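Mycosin-1 (Mycobacterium smegmatis, PDB 4KB5) acts as a membrane-anchored subtilisin-like serine protease that cleaves EspB and may regulate ESX-1 secretion and virulence in mycobacteria. Local coordinates at residues Asn269-Gly274 / Asn309-Ser314; Ser165-Ala170 / Ile200-Asn205; Thr60-Thr65 / Ala123-Leu128; Ile69-Asn74 / Arg132-Ala137; Ala106-Gly111 / Glu284-Leu289. All coordinates share one frame; numbering follows the deposited sequence.

Interaction 1: Asn269-Gly274 / Asn309-Ser314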
# COMPACT_ATOMS: atom_id res chain seq x y z
N ASN A 269 -16.83 3.49 -2.19
CA ASN A 269 -17.37 2.77 -3.34
C ASN A 269 -16.31 2.20 -4.29
O ASN A 269 -16.57 1.21 -4.96
CB ASN A 269 -18.36 3.65 -4.12
CG ASN A 269 -17.73 4.94 -4.65
OD1 ASN A 269 -17.91 6.01 -4.07
ND2 ASN A 269 -16.99 4.83 -5.76
N PHE A 270 -15.13 2.82 -4.34
CA PHE A 270 -14.09 2.43 -5.29
C PHE A 270 -13.11 1.37 -4.72
O PHE A 270 -12.31 0.82 -5.46
CB PHE A 270 -13.33 3.67 -5.79
CG PHE A 270 -12.66 4.46 -4.68
CD1 PHE A 270 -11.49 3.99 -4.07
CD2 PHE A 270 -13.23 5.65 -4.21
CE1 PHE A 270 -10.89 4.69 -3.03
CE2 PHE A 270 -12.63 6.35 -3.17
CZ PHE A 270 -11.46 5.87 -2.58
N SER A 271 -13.18 1.11 -3.41
CA SER A 271 -12.25 0.20 -2.72
C SER A 271 -12.50 -1.26 -3.13
O SER A 271 -13.63 -1.73 -3.05
CB SER A 271 -12.41 0.35 -1.20
OG SER A 271 -11.27 -0.07 -0.47
N MET A 272 -11.48 -1.96 -3.62
CA MET A 272 -11.68 -3.35 -4.04
C MET A 272 -11.94 -4.28 -2.84
O MET A 272 -11.17 -4.28 -1.87
CB MET A 272 -10.50 -3.87 -4.86
CG MET A 272 -10.54 -3.44 -6.32
SD MET A 272 -11.81 -4.26 -7.31
CE MET A 272 -11.37 -5.99 -7.09
N SER A 273 -13.03 -5.04 -2.90
CA SER A 273 -13.33 -5.98 -1.82
C SER A 273 -12.79 -7.38 -2.11
O SER A 273 -12.55 -7.75 -3.28
CB SER A 273 -14.83 -6.06 -1.55
OG SER A 273 -15.48 -6.85 -2.53
N GLY A 274 -12.60 -8.16 -1.05
CA GLY A 274 -12.14 -9.54 -1.19
C GLY A 274 -11.85 -10.18 0.15
O GLY A 274 -11.82 -9.51 1.18
N ASN A 309 -7.98 10.77 -3.79
CA ASN A 309 -8.69 9.57 -3.33
C ASN A 309 -7.86 8.33 -3.64
O ASN A 309 -7.14 8.31 -4.64
CB ASN A 309 -10.04 9.43 -4.02
CG ASN A 309 -11.03 10.53 -3.66
OD1 ASN A 309 -10.97 11.12 -2.57
ND2 ASN A 309 -11.96 10.81 -4.57
N GLY A 310 -7.96 7.29 -2.81
CA GLY A 310 -7.45 5.98 -3.20
C GLY A 310 -6.89 5.11 -2.09
O GLY A 310 -6.45 5.62 -1.06
N THR A 311 -6.90 3.80 -2.34
CA THR A 311 -6.39 2.79 -1.39
C THR A 311 -4.89 2.84 -1.09
O THR A 311 -4.47 2.45 -0.00
CB THR A 311 -6.81 1.35 -1.78
OG1 THR A 311 -6.38 1.06 -3.12
CG2 THR A 311 -8.34 1.21 -1.69
N SER A 312 -4.09 3.33 -2.05
CA SER A 312 -2.66 3.58 -1.81
C SER A 312 -2.44 4.56 -0.67
O SER A 312 -1.49 4.41 0.12
CB SER A 312 -1.98 4.17 -3.06
OG SER A 312 -2.09 3.31 -4.17
N PHE A 313 -3.29 5.57 -0.61
CA PHE A 313 -3.25 6.57 0.46
C PHE A 313 -3.72 6.00 1.80
O PHE A 313 -3.12 6.28 2.85
CB PHE A 313 -4.04 7.83 0.05
CG PHE A 313 -3.50 8.51 -1.20
CD1 PHE A 313 -2.12 8.60 -1.44
CD2 PHE A 313 -4.36 9.06 -2.15
CE1 PHE A 313 -1.62 9.23 -2.59
CE2 PHE A 313 -3.87 9.70 -3.29
CZ PHE A 313 -2.50 9.77 -3.51
N SER A 314 -4.78 5.18 1.77
CA SER A 314 -5.20 4.44 2.98
C SER A 314 -4.05 3.57 3.49
O SER A 314 -3.74 3.58 4.70
CB SER A 314 -6.40 3.55 2.66
OG SER A 314 -7.47 4.32 2.15
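Phe270 brings the CE1-CZ side of its ring up to the backbone of Gly310, the N-cap of the helix that carries Ser312, the inferred charge-relay serine of this subtilisin-like fold. The sequence Gly310-Thr311-Ser312 is the Gly-Thr-Ser signature of subtilases, and the loop 269-274 packs beside it without a hydrogen bond between them. The ring arrives obliquely: CE1 of Phe270 is 3.7 Å from Gly310 CA, CZ of Phe270 is 3.8 Å from Gly310 N, and CZ is 4.1 Å from Asn309 CB. Thr311 N lies close to the ring plane, at its edge. Further out, the Asn309 side chain crosses that of Phe270 at about a right angle, although the amide and ring planes are only 18° apart.

Glycine suits position 310 because its backbone angles would press a CB against the carbonyl O of Asn309. Gly310 O then takes weak bonds from the N of Phe313 and of Ser314 in the first turn. Asn309 is anchored by its OD1 to Asn285 N, on the chain entering the antiparallel sheet, and Ser314 OG bonds to Ala281 O.

Next to Phe270, Ser271 is small enough to sit beside Thr311, the first residue of the helix, and its hydroxyl is bonded to Ser260 N on strand 256-261. In Thr311 the hydroxyl stands between the backbone N and the carbonyl carbon (chi1 56°), which turns the methyl toward the loop, so that Thr311 CG2 rests 3.4 Å from Ser271 OG.

Interaction 2: Ser165-Ala170 / Ile200-Asn205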
# COMPACT_ATOMS: atom_id res chain seq x y z
N SER A 165 11.48 -5.39 -6.63
CA SER A 165 11.45 -4.18 -5.78
C SER A 165 11.32 -4.50 -4.28
O SER A 165 11.96 -3.85 -3.44
CB SER A 165 10.39 -3.18 -6.26
OG SER A 165 9.07 -3.59 -5.91
N VAL A 166 10.55 -5.54 -3.96
CA VAL A 166 10.39 -5.99 -2.57
C VAL A 166 11.70 -6.55 -2.01
O VAL A 166 12.11 -6.21 -0.89
CB VAL A 166 9.24 -7.02 -2.44
CG1 VAL A 166 9.16 -7.60 -1.03
CG2 VAL A 166 7.91 -6.38 -2.80
N VAL A 167 12.37 -7.41 -2.78
CA VAL A 167 13.68 -7.93 -2.36
C VAL A 167 14.65 -6.77 -2.14
O VAL A 167 15.36 -6.71 -1.12
CB VAL A 167 14.27 -8.93 -3.40
CG1 VAL A 167 15.75 -9.22 -3.10
CG2 VAL A 167 13.45 -10.21 -3.44
N HIS A 168 14.66 -5.85 -3.10
CA HIS A 168 15.55 -4.68 -3.05
C HIS A 168 15.30 -3.81 -1.83
O HIS A 168 16.24 -3.46 -1.10
CB HIS A 168 15.38 -3.86 -4.33
CG HIS A 168 16.54 -2.93 -4.60
ND1 HIS A 168 16.38 -1.60 -4.75
CD2 HIS A 168 17.90 -3.18 -4.73
CE1 HIS A 168 17.58 -1.03 -4.98
NE2 HIS A 168 18.51 -2.00 -4.97
N ALA A 169 14.03 -3.48 -1.58
CA ALA A 169 13.67 -2.65 -0.42
C ALA A 169 14.12 -3.32 0.86
O ALA A 169 14.70 -2.67 1.75
CB ALA A 169 12.17 -2.40 -0.41
N ALA A 170 13.86 -4.62 0.96
CA ALA A 170 14.26 -5.39 2.14
C ALA A 170 15.78 -5.37 2.32
O ALA A 170 16.28 -5.14 3.43
CB ALA A 170 13.73 -6.82 2.07
N ILE A 200 7.99 -11.67 -1.01
CA ILE A 200 7.26 -11.28 0.21
C ILE A 200 7.71 -12.09 1.44
O ILE A 200 8.07 -11.53 2.49
CB ILE A 200 5.75 -11.31 -0.03
CG1 ILE A 200 5.39 -10.19 -1.01
CG2 ILE A 200 4.98 -11.17 1.28
CD1 ILE A 200 4.02 -10.31 -1.63
N ASN A 201 7.76 -13.41 1.29
CA ASN A 201 8.25 -14.30 2.35
C ASN A 201 9.67 -13.95 2.74
O ASN A 201 10.00 -13.89 3.93
CB ASN A 201 8.17 -15.76 1.89
CG ASN A 201 8.69 -16.72 2.95
OD1 ASN A 201 8.02 -16.99 3.95
ND2 ASN A 201 9.90 -17.22 2.74
N TYR A 202 10.51 -13.70 1.74
CA TYR A 202 11.87 -13.23 2.00
C TYR A 202 11.91 -11.93 2.81
O TYR A 202 12.58 -11.83 3.85
CB TYR A 202 12.65 -13.07 0.67
CG TYR A 202 14.03 -12.49 0.87
CD1 TYR A 202 15.07 -13.25 1.41
CD2 TYR A 202 14.30 -11.16 0.53
CE1 TYR A 202 16.34 -12.71 1.61
CE2 TYR A 202 15.56 -10.60 0.72
CZ TYR A 202 16.57 -11.38 1.26
OH TYR A 202 17.82 -10.82 1.45
N ALA A 203 11.21 -10.91 2.33
CA ALA A 203 11.21 -9.61 3.01
C ALA A 203 10.61 -9.69 4.44
O ALA A 203 11.14 -9.08 5.38
CB ALA A 203 10.46 -8.58 2.17
N VAL A 204 9.54 -10.47 4.60
CA VAL A 204 8.86 -10.55 5.91
C VAL A 204 9.59 -11.53 6.84
O VAL A 204 10.04 -11.16 7.91
CB VAL A 204 7.36 -10.94 5.76
CG1 VAL A 204 6.66 -11.03 7.12
CG2 VAL A 204 6.64 -9.95 4.87
N ASN A 205 9.71 -12.77 6.40
CA ASN A 205 10.19 -13.84 7.28
C ASN A 205 11.71 -13.96 7.42
O ASN A 205 12.18 -14.41 8.46
CB ASN A 205 9.53 -15.17 6.90
CG ASN A 205 8.04 -15.19 7.26
OD1 ASN A 205 7.65 -14.62 8.28
ND2 ASN A 205 7.21 -15.79 6.42
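Ala203 presents its CB to two residues one turn apart on the facing helix: it is 3.6 Å from Val166 CG1 and 3.7 Å from Ala170 CB. The helices 154-171 and 194-206 lie on the same side of the central parallel sheet of the subtilisin-like fold. The second of them is the connection of a beta-alpha-beta crossover between the neighbouring strands 176-179 and 210-214. Their short segments run nearly parallel, 20° apart, with axes 8.8 Å from each other. That spacing depends on small residues: the closest backbones are at Ala170 and Ala203, where CB meets CB and nothing larger intervenes.

Val166 contributes a branched methyl; CG1 lies anti to the backbone N (chi1 174°) and thereby reaches across to Ala203 as well as to within 4.2 Å of Ile200 N. On the flank away from the sheet, Tyr202 swings its ring back toward helix 154-171. Val167 and Tyr202 cross at about a right angle, with Val167 CG1 4.1 Å from Tyr202 CE2, while Ala170 CB lies a little farther from the same ring carbon. The tyrosine's polar end is held by a hydrogen bond from its OH to Asn171 OD1, so one side chain supplies both a greasy flank and a polar tie.

The next shell is the sheet itself: Val166 touches Ile179 and Ile211, Ala203 also rests on Ile211, and Ala169 lies on Ile177. On the far side of helix 194-206, Asn205 ND2 donates to Asn201 OD1 over 2.9 Å, approaching from above its carbonyl plane.

Interaction 3: Thr60-Thr65 / Ala123-Leu128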
# COMPACT_ATOMS: atom_id res chain seq x y z
N THR A 60 7.09 9.03 16.93
CA THR A 60 7.17 9.82 15.70
C THR A 60 7.76 9.03 14.51
O THR A 60 7.85 9.55 13.40
CB THR A 60 8.05 11.08 15.87
OG1 THR A 60 9.32 10.69 16.38
CG2 THR A 60 7.41 12.11 16.79
N GLY A 61 8.17 7.79 14.76
CA GLY A 61 8.84 6.98 13.74
C GLY A 61 10.35 7.19 13.68
O GLY A 61 11.01 6.72 12.75
N ALA A 62 10.91 7.89 14.67
CA ALA A 62 12.35 8.10 14.77
C ALA A 62 13.06 6.76 14.77
O ALA A 62 12.67 5.84 15.50
CB ALA A 62 12.70 8.88 16.03
N GLY A 63 14.09 6.65 13.93
CA GLY A 63 14.89 5.42 13.84
C GLY A 63 14.33 4.37 12.89
O GLY A 63 14.91 3.30 12.75
N VAL A 64 13.22 4.68 12.23
CA VAL A 64 12.57 3.69 11.37
C VAL A 64 12.67 4.09 9.90
O VAL A 64 12.52 5.26 9.56
CB VAL A 64 11.08 3.48 11.75
CG1 VAL A 64 10.42 2.47 10.82
CG2 VAL A 64 10.96 3.05 13.21
N THR A 65 12.91 3.11 9.04
CA THR A 65 13.01 3.36 7.60
C THR A 65 11.82 2.74 6.89
O THR A 65 11.53 1.56 7.06
CB THR A 65 14.34 2.79 7.04
OG1 THR A 65 15.43 3.48 7.65
CG2 THR A 65 14.43 2.95 5.53
N ALA A 123 4.06 9.76 10.68
CA ALA A 123 5.34 9.51 11.33
C ALA A 123 6.43 10.43 10.76
O ALA A 123 7.25 9.99 9.93
CB ALA A 123 5.73 8.04 11.20
N PRO A 124 6.46 11.71 11.20
CA PRO A 124 7.30 12.75 10.61
C PRO A 124 8.80 12.63 10.85
O PRO A 124 9.54 13.43 10.30
CB PRO A 124 6.77 14.06 11.25
CG PRO A 124 6.17 13.62 12.54
CD PRO A 124 5.59 12.25 12.28
N ASP A 125 9.23 11.67 11.66
CA ASP A 125 10.66 11.43 11.86
C ASP A 125 11.25 10.22 11.09
O ASP A 125 12.44 9.94 11.24
CB ASP A 125 10.99 11.28 13.35
CG ASP A 125 10.95 12.60 14.12
OD1 ASP A 125 11.29 13.66 13.55
OD2 ASP A 125 10.60 12.56 15.32
N VAL A 126 10.45 9.52 10.30
CA VAL A 126 10.96 8.33 9.58
C VAL A 126 11.96 8.70 8.48
O VAL A 126 11.91 9.80 7.94
CB VAL A 126 9.86 7.46 8.93
CG1 VAL A 126 8.99 6.78 9.98
CG2 VAL A 126 9.02 8.24 7.92
N ARG A 127 12.86 7.77 8.15
CA ARG A 127 13.62 7.84 6.90
C ARG A 127 12.75 7.25 5.80
O ARG A 127 12.16 6.18 5.98
CB ARG A 127 14.93 7.07 7.04
CG ARG A 127 15.84 7.15 5.82
CD ARG A 127 17.16 6.44 6.09
NE ARG A 127 18.23 6.89 5.20
CZ ARG A 127 19.52 6.95 5.52
NH1 ARG A 127 19.93 6.61 6.74
NH2 ARG A 127 20.41 7.38 4.63
N LEU A 128 12.62 7.97 4.69
CA LEU A 128 11.83 7.51 3.55
C LEU A 128 12.74 7.06 2.39
O LEU A 128 13.69 7.77 2.03
CB LEU A 128 10.87 8.61 3.06
CG LEU A 128 9.77 9.08 4.02
CD1 LEU A 128 9.28 10.49 3.67
CD2 LEU A 128 8.60 8.09 4.04
O HOH W 1 14.47 8.05 11.37
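Thr60 and Asp125 set their side chains across each other at a slant, hydroxyl against carboxylate. Thr60 OG1 donates to the anti lone pair of Asp125 OD2; the modelled separation of 2.5 Å is short, and its exact value is doubtful. Having OG1 between the backbone N and the carbonyl carbon (chi1 53°) is what turns the hydroxyl to the acid. The backbone reinforces the pair, since Asp125 N donates to Thr60 O over 3.1 Å. Asp125 thus holds both the side-chain hydroxyl and the backbone carbonyl of Thr60, one with its carboxylate and the other with its amide, while its CB packs against Ala62 CB.

Thr65 and Arg127 behave differently. Their side chains lie alongside, pointing the same way, with Thr65 OG1 3.7 Å from Arg127 CB and also near CD, so the hydroxyl runs beside the arginine's aliphatic part while the extended chain carries the guanidinium onward. They form a parallel beta bridge, and Arg127 N bonds to Val64 O at 2.9 Å.

Between these pairs the backbones turn. Gly61 to Val64 is a type II turn with glycine at its third position, Gly63, where phi is positive. Glycine also suits position 61, where a CB would run into Val126 CG1, Ala123 CB and the preceding carbonyl; Val126 CG1 sits 3.4 Å from Gly61 O. Ala123 to Val126 makes a type I turn. A water joins the two, accepting from Gly63 N and donating to Asp125 O.

The contact starts the neighbouring parallel strands 65-70 and 127-132, far from the catalytic residues. Helix 311-328 flanks it: Gln327 touches Thr60 and Ala62, Leu324 meets Ala123, and Ala323 meets Val126.

Interaction 4: Ile69-Asn74 / Arg132-Ala137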
# COMPACT_ATOMS: atom_id res chain seq x y z
N ILE A 69 6.94 1.98 -2.23
CA ILE A 69 6.97 1.37 -3.57
C ILE A 69 5.76 1.89 -4.34
O ILE A 69 4.61 1.51 -4.07
CB ILE A 69 7.07 -0.18 -3.52
CG1 ILE A 69 8.35 -0.59 -2.77
CG2 ILE A 69 7.05 -0.76 -4.92
CD1 ILE A 69 8.59 -2.10 -2.66
N ASP A 70 6.02 2.80 -5.28
CA ASP A 70 4.95 3.64 -5.83
C ASP A 70 5.44 4.23 -7.17
O ASP A 70 6.16 3.56 -7.92
CB ASP A 70 4.64 4.76 -4.81
CG ASP A 70 3.21 5.30 -4.92
OD1 ASP A 70 2.81 5.80 -6.00
OD2 ASP A 70 2.48 5.25 -3.90
N THR A 71 5.07 5.49 -7.45
CA THR A 71 5.39 6.13 -8.73
C THR A 71 6.63 7.02 -8.69
O THR A 71 6.83 7.85 -9.57
CB THR A 71 4.21 6.97 -9.28
OG1 THR A 71 3.99 8.12 -8.44
CG2 THR A 71 2.93 6.13 -9.42
N GLY A 72 7.48 6.83 -7.68
CA GLY A 72 8.59 7.72 -7.43
C GLY A 72 8.17 8.92 -6.58
O GLY A 72 6.97 9.15 -6.37
N VAL A 73 9.16 9.67 -6.10
CA VAL A 73 8.94 10.82 -5.22
C VAL A 73 9.82 11.99 -5.69
O VAL A 73 11.03 11.84 -5.87
CB VAL A 73 9.27 10.49 -3.74
CG1 VAL A 73 9.17 11.75 -2.86
CG2 VAL A 73 8.34 9.40 -3.21
N ASN A 74 9.19 13.15 -5.90
CA ASN A 74 9.93 14.40 -6.07
C ASN A 74 10.18 14.93 -4.67
O ASN A 74 9.26 15.46 -4.03
CB ASN A 74 9.12 15.40 -6.92
CG ASN A 74 8.97 14.96 -8.37
OD1 ASN A 74 7.98 15.27 -9.03
ND2 ASN A 74 9.96 14.23 -8.86
N ARG A 132 10.52 3.54 -7.48
CA ARG A 132 9.48 3.69 -8.49
C ARG A 132 9.29 2.35 -9.17
O ARG A 132 10.23 1.82 -9.78
CB ARG A 132 9.80 4.76 -9.53
CG ARG A 132 8.80 4.75 -10.67
CD ARG A 132 8.78 6.03 -11.49
NE ARG A 132 9.96 6.15 -12.33
CZ ARG A 132 10.11 7.05 -13.30
NH1 ARG A 132 9.14 7.93 -13.57
NH2 ARG A 132 11.24 7.07 -14.01
N GLN A 133 8.08 1.80 -9.05
CA GLN A 133 7.80 0.47 -9.57
C GLN A 133 6.63 0.54 -10.54
O GLN A 133 6.43 -0.37 -11.34
CB GLN A 133 7.51 -0.49 -8.40
CG GLN A 133 7.29 -1.95 -8.77
CD GLN A 133 5.85 -2.25 -9.15
OE1 GLN A 133 4.92 -1.65 -8.60
NE2 GLN A 133 5.66 -3.16 -10.10
N THR A 134 5.87 1.62 -10.48
CA THR A 134 4.70 1.72 -11.33
C THR A 134 4.56 3.13 -11.90
O THR A 134 5.01 4.08 -11.27
CB THR A 134 3.41 1.32 -10.56
OG1 THR A 134 2.32 1.27 -11.47
CG2 THR A 134 3.09 2.33 -9.48
N SER A 135 3.92 3.26 -13.05
CA SER A 135 3.70 4.56 -13.69
C SER A 135 2.66 4.45 -14.80
O SER A 135 2.63 3.46 -15.54
CB SER A 135 5.01 5.09 -14.29
OG SER A 135 4.78 6.31 -14.98
N VAL A 136 1.81 5.47 -14.93
CA VAL A 136 0.89 5.56 -16.05
C VAL A 136 1.49 6.41 -17.19
O VAL A 136 1.11 6.28 -18.36
CB VAL A 136 -0.51 6.06 -15.60
CG1 VAL A 136 -0.52 7.56 -15.32
CG2 VAL A 136 -1.57 5.71 -16.63
N ALA A 137 2.43 7.29 -16.84
CA ALA A 137 3.08 8.15 -17.83
C ALA A 137 4.06 7.35 -18.68
O ALA A 137 4.26 7.65 -19.85
CB ALA A 137 3.78 9.32 -17.15
O HOH W 2 3.73 -0.41 -6.18
O HOH W 3 6.60 8.37 -12.20
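The carbonyl oxygen of Asp70 receives two amide hydrogens from the facing loop. Gln133 N reaches Asp70 O at 2.8 Å, nearly in line with the carbonyl (166°), and Thr134 N reaches the same Asp70 O at 3.2 Å from above its plane. Arg132 CA makes a CH-O contact with this oxygen too, and Thr71 CA one with Thr134 O at 3.3 Å.

Water mediates two further links. One water donates to both Ile69 O and Gln133 OE1, while Gln133 NE2 bonds to Ser161. A second donates to Thr71 O and accepts from Arg132 NH1 at the edge of the guanidinium. NH2 of this arginine forms a salt bridge to Asp86.

These bonds sit where parallel strands 65-70 and 127-132 end, the site at which subtilases hold the Asp-Thr-Gly signature and its charge-relay aspartate, inferred here as Asp70. Asp70 OD1 is hydrogen-bonded to His101 ND1 and also accepts from Thr71 N at 2.7 Å, on its anti lone pair; OD2 is bonded by Thr105. Thr71 OG1 is engaged by Gly102 N and Asp97. Gly72 lets Arg132 pass close, with Arg132 CB 3.6 Å from Gly72 N, and its bent chain brings Arg132 CD to 3.3 Å from Thr71 O.

Interaction 5: Ala106-Gly111 / Glu284-Leu289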
# COMPACT_ATOMS: atom_id res chain seq x y z
N ALA A 106 4.19 9.26 0.13
CA ALA A 106 5.32 9.45 1.05
C ALA A 106 5.06 10.52 2.10
O ALA A 106 5.49 10.40 3.25
CB ALA A 106 6.59 9.80 0.26
N ALA A 107 4.38 11.59 1.70
CA ALA A 107 4.09 12.71 2.62
C ALA A 107 3.06 12.28 3.67
O ALA A 107 3.19 12.65 4.83
CB ALA A 107 3.60 13.93 1.85
N ILE A 108 2.07 11.50 3.27
CA ILE A 108 1.13 10.92 4.27
C ILE A 108 1.89 10.09 5.31
O ILE A 108 1.63 10.19 6.53
CB ILE A 108 -0.01 10.15 3.59
CG1 ILE A 108 -1.00 11.18 3.02
CG2 ILE A 108 -0.74 9.24 4.58
CD1 ILE A 108 -1.86 10.69 1.89
N ILE A 109 2.89 9.33 4.85
CA ILE A 109 3.63 8.45 5.74
C ILE A 109 4.51 9.28 6.66
O ILE A 109 4.48 9.09 7.88
CB ILE A 109 4.48 7.40 4.96
CG1 ILE A 109 3.58 6.39 4.24
CG2 ILE A 109 5.46 6.68 5.88
CD1 ILE A 109 4.29 5.60 3.15
N GLY A 110 5.27 10.21 6.09
CA GLY A 110 6.35 10.84 6.83
C GLY A 110 6.55 12.33 6.62
O GLY A 110 7.56 12.85 7.05
N GLY A 111 5.61 13.00 5.95
CA GLY A 111 5.71 14.45 5.73
C GLY A 111 5.97 15.22 7.02
O GLY A 111 5.29 14.99 8.03
N GLU A 284 -10.31 9.23 1.18
CA GLU A 284 -11.12 10.18 0.39
C GLU A 284 -10.85 11.63 0.76
O GLU A 284 -10.63 11.94 1.93
CB GLU A 284 -12.61 9.91 0.56
CG GLU A 284 -13.11 8.65 -0.11
CD GLU A 284 -14.62 8.47 0.04
OE1 GLU A 284 -15.33 9.50 0.12
OE2 GLU A 284 -15.08 7.31 0.08
N ASN A 285 -10.87 12.51 -0.25
CA ASN A 285 -10.72 13.97 -0.02
C ASN A 285 -9.55 14.28 0.90
O ASN A 285 -9.68 15.05 1.86
CB ASN A 285 -12.00 14.54 0.60
CG ASN A 285 -13.22 14.30 -0.26
OD1 ASN A 285 -13.23 14.62 -1.44
ND2 ASN A 285 -14.26 13.72 0.33
N LEU A 286 -8.40 13.67 0.63
CA LEU A 286 -7.25 13.82 1.52
C LEU A 286 -6.45 15.06 1.21
O LEU A 286 -6.58 15.64 0.13
CB LEU A 286 -6.33 12.59 1.45
CG LEU A 286 -7.02 11.25 1.70
CD1 LEU A 286 -6.00 10.14 1.48
CD2 LEU A 286 -7.61 11.20 3.10
N THR A 287 -5.62 15.45 2.17
CA THR A 287 -4.60 16.46 1.97
C THR A 287 -3.23 15.79 2.06
O THR A 287 -3.00 14.95 2.94
CB THR A 287 -4.70 17.57 3.04
OG1 THR A 287 -5.99 18.17 2.95
CG2 THR A 287 -3.63 18.67 2.83
N SER A 288 -2.33 16.20 1.18
CA SER A 288 -0.95 15.73 1.19
C SER A 288 -0.05 16.83 0.63
O SER A 288 -0.52 17.92 0.28
CB SER A 288 -0.77 14.57 0.22
OG SER A 288 0.33 13.75 0.59
N LEU A 289 1.24 16.54 0.54
CA LEU A 289 2.26 17.53 0.16
C LEU A 289 2.71 17.28 -1.26
O LEU A 289 2.76 16.13 -1.71
CB LEU A 289 3.48 17.48 1.09
CG LEU A 289 3.27 17.78 2.58
CD1 LEU A 289 4.61 17.76 3.32
CD2 LEU A 289 2.53 19.09 2.83
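Helix 102-110, which in subtilases follows the catalytic histidine, meets here the edge strand of a small antiparallel sheet, 288-289, and the loop that leads into it. Ala107 is the closest point. Its CB is 3.5 Å from Ser288 OG and 3.6 Å from Leu289 CB, and a side chain this short lets the strand lie directly on the helix. Contact is otherwise by apolar atoms, for no hydrogen bond joins the two segments themselves.

Ser288 is the polar exception within this greasy surface. Its OG stands anti to the backbone N (chi1 -155°) and so reaches the helix, where it is bonded to Met104 O; the hydroxyl is thereby satisfied although buried. Around that bond the helix supplies carbon: Ile108 CG1 lies 3.8 Å from Ser288 OG, and the ethyl branch runs on toward the loop, where Ile108 CD1 meets Leu286 CD1 at 4.2 Å. Those two side chains cross at about a right angle.

At the other end Leu289 extends its CD1 to 4.2 Å from Gly111 CA. Glycine suits that place, since a side chain would come tight against the leucine and against Ala107 O. The same turn is closed by Gly111 N bonding to Ala107 O at 2.7 Å.

Outward, Ile108 also rests on Ala316 and Tyr317 of helix 311-328, and Leu286 touches Phe313 there. Strand 288-289 pairs through Ser288 with Val296 of strand 295-299, while Ile109 turns the other face of helix 102-110 to Val66 and Val68 of the central strand 65-70.

How the interactions relate
Along the chain, interactions 3 and 4 alternate, pairing opposite ends of neighbouring strands 65-70 and 127-132, with centres 21 Å apart. Interaction 5 crosses both and encloses interaction 2, while interaction 1, the last to open, alternates with interaction 5. Interactions 1 and 5 touch, their centres 15 Å apart, beside helix 311-328, whereas interaction 2 lies across the chain's centre, 23 Å from interaction 1. Interaction 3 meets interaction 5 at helix 102-110 through a probable backbone bond of Ala123 with Ile109. Interaction 4 carries Asp70 and interaction 1 Ser312, about 5 Å apart at the side chains, so segments distant in sequence converge on one inferred charge relay.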